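Local atomic coordinates of organophosphorus hydrolase (Pseudomonas pseudoalcaligenes, PDB entry 4LE6), a protein that probably hydrolyses organophosphate triesters, as a two-zinc phosphotriesterase of the metallo-beta-lactamase superfamily. Residues A[133-138]-A[155-160]. Sequence-based numbering, arbitrary orientation.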
loop_
_atom_site.group_PDB
_atom_site.type_symbol
_atom_site.label_atom_id
_atom_site.label_comp_id
_atom_site.label_asym_id
_atom_site.label_seq_id
_atom_site.Cartn_x
_atom_site.Cartn_y
_atom_site.Cartn_z
ATOM N N ASP A 133 5.070 -10.780 24.955
ATOM C CA ASP A 133 5.331 -10.572 26.385
ATOM C C ASP A 133 4.724 -9.266 26.909
ATOM O O ASP A 133 4.578 -9.078 28.114
ATOM C CB ASP A 133 6.840 -10.613 26.693
ATOM C CG ASP A 133 7.592 -9.436 26.087
ATOM O OD1 ASP A 133 7.497 -8.314 26.625
ATOM O OD2 ASP A 133 8.286 -9.624 25.070
ATOM N N THR A 134 4.347 -8.374 26.004
ATOM C CA THR A 134 3.719 -7.117 26.380
ATOM C C THR A 134 2.639 -6.749 25.367
ATOM O O THR A 134 2.855 -6.878 24.161
ATOM C CB THR A 134 4.720 -5.953 26.386
ATOM O OG1 THR A 134 5.857 -6.284 27.184
ATOM C CG2 THR A 134 4.072 -4.696 26.948
ATOM N N VAL A 135 1.487 -6.305 25.867
ATOM C CA VAL A 135 0.451 -5.707 25.030
ATOM C C VAL A 135 0.217 -4.275 25.517
ATOM O O VAL A 135 -0.042 -4.071 26.700
ATOM C CB VAL A 135 -0.873 -6.491 25.092
ATOM C CG1 VAL A 135 -1.963 -5.777 24.283
ATOM C CG2 VAL A 135 -0.685 -7.915 24.559
ATOM N N LEU A 136 0.346 -3.291 24.624
ATOM C CA LEU A 136 0.066 -1.896 24.958
ATOM C C LEU A 136 -1.229 -1.491 24.275
ATOM O O LEU A 136 -1.363 -1.642 23.065
ATOM C CB LEU A 136 1.188 -0.969 24.469
ATOM C CG LEU A 136 2.621 -1.397 24.783
ATOM C CD1 LEU A 136 3.613 -0.506 24.049
ATOM C CD2 LEU A 136 2.856 -1.369 26.274
ATOM N N LEU A 137 -2.186 -0.964 25.030
ATOM C CA LEU A 137 -3.431 -0.499 24.428
ATOM C C LEU A 137 -3.397 1.011 24.288
ATOM O O LEU A 137 -3.124 1.707 25.277
ATOM C CB LEU A 137 -4.613 -0.880 25.317
ATOM C CG LEU A 137 -4.890 -2.376 25.469
ATOM C CD1 LEU A 137 -6.080 -2.554 26.398
ATOM C CD2 LEU A 137 -5.146 -3.007 24.120
ATOM N N THR A 138 -3.691 1.539 23.091
ATOM C CA THR A 138 -3.763 2.996 22.935
ATOM C C THR A 138 -4.964 3.523 23.718
ATOM O O THR A 138 -4.898 4.593 24.304
ATOM C CB THR A 138 -3.848 3.444 21.464
ATOM O OG1 THR A 138 -4.975 2.827 20.828
ATOM C CG2 THR A 138 -2.591 3.035 20.750
ATOM N N PRO A 155 -7.477 -16.112 27.223
ATOM C CA PRO A 155 -6.684 -14.923 26.873
ATOM C C PRO A 155 -6.017 -15.078 25.504
ATOM O O PRO A 155 -5.403 -16.103 25.241
ATOM C CB PRO A 155 -5.614 -14.874 27.968
ATOM C CG PRO A 155 -6.091 -15.801 29.061
ATOM C CD PRO A 155 -6.912 -16.838 28.377
ATOM N N ALA A 156 -6.142 -14.090 24.627
ATOM C CA ALA A 156 -5.506 -14.185 23.329
ATOM C C ALA A 156 -3.978 -14.203 23.475
ATOM O O ALA A 156 -3.294 -14.937 22.759
ATOM C CB ALA A 156 -5.946 -13.041 22.441
ATOM N N TYR A 157 -3.464 -13.409 24.420
ATOM C CA TYR A 157 -2.021 -13.259 24.664
ATOM C C TYR A 157 -1.709 -13.624 26.122
ATOM O O TYR A 157 -1.468 -12.764 26.971
ATOM C CB TYR A 157 -1.580 -11.846 24.275
ATOM C CG TYR A 157 -1.977 -11.594 22.844
ATOM C CD1 TYR A 157 -1.250 -12.163 21.795
ATOM C CD2 TYR A 157 -3.116 -10.880 22.527
ATOM C CE1 TYR A 157 -1.629 -12.002 20.498
ATOM C CE2 TYR A 157 -3.507 -10.707 21.191
ATOM C CZ TYR A 157 -2.759 -11.268 20.189
ATOM O OH TYR A 157 -3.107 -11.114 18.851
ATOM N N PRO A 158 -1.727 -14.925 26.413
ATOM C CA PRO A 158 -1.742 -15.415 27.800
ATOM C C PRO A 158 -0.464 -15.157 28.598
ATOM O O PRO A 158 -0.475 -15.322 29.822
ATOM C CB PRO A 158 -1.939 -16.926 27.626
ATOM C CG PRO A 158 -1.354 -17.231 26.289
ATOM C CD PRO A 158 -1.778 -16.034 25.445
ATOM N N ASN A 159 0.631 -14.813 27.928
ATOM C CA ASN A 159 1.887 -14.575 28.621
ATOM C C ASN A 159 2.265 -13.100 28.666
ATOM O O ASN A 159 3.370 -12.753 29.098
ATOM C CB ASN A 159 2.989 -15.391 27.959
ATOM C CG ASN A 159 2.673 -16.871 27.960
ATOM O OD1 ASN A 159 2.121 -17.399 28.928
ATOM N ND2 ASN A 159 3.006 -17.544 26.878
ATOM N N ALA A 160 1.341 -12.242 28.237
ATOM C CA ALA A 160 1.639 -10.834 28.087
ATOM C C ALA A 160 1.276 -10.026 29.308
ATOM O O ALA A 160 0.275 -10.279 29.989
ATOM C CB ALA A 160 0.935 -10.259 26.860
HETATM O O HOH W 1 4.793 -10.738 30.334
#
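Val135 meets Ala160 and Tyr157 through a single methyl group. Its CG2 lies 3.7 Å from Ala160 CB and 4.0 Å from Tyr157 CB. The valine holds CG1 anti to its backbone N (chi1 176°), which places CG2 beside that nitrogen and turns it to the turn residues. The Val135 and Tyr157 side chains cross at about a right angle. CG2 meets the tyrosine at its CB and stands oblique to the ring. The Tyr157 side chain touches Val118, Gln119 and Leu122 of helix 118-124, and Leu102 of strand 100-103. Val135 and Tyr157 are both buried.

Around Asp133 the contact is mostly backbone, with the Ala160 methyl group also against it. Ala160 CA approaches Asp133 O at 3.4 Å, a CA-H...O contact with 141° at the hydrogen. One water donates to both Asp133 O and Asn159 O, at 2.8 Å each, and so bridges two carbonyls that lie 4.0 Å apart, oxygen to oxygen. Asp133 CB is directed away from the turn. Its carboxylate accepts from Thr134 OG1 at OD1 (2.7 Å, on the anti side and tilted out of the carboxylate plane), and also binds Asn99 ND2 and Leu100 N. The amide of Asn159 leads away, with ND2 bonded to Glu130 O.

Residues 157-160 form a type I beta turn, closed by the bond from Ala160 N to Tyr157 O. The turn delivers the chain into edge strand 161-163, which pairs in parallel with strand 134-136 through backbone bonds of Asp133 and Val135. Such neighbouring parallel strands, with helix 142-145 in the connection, belong to one sheet of the alpha-beta/beta-alpha sandwich of the metallo-beta-lactamase fold, and the inner strand leads on to the zinc ligands His139 and His141.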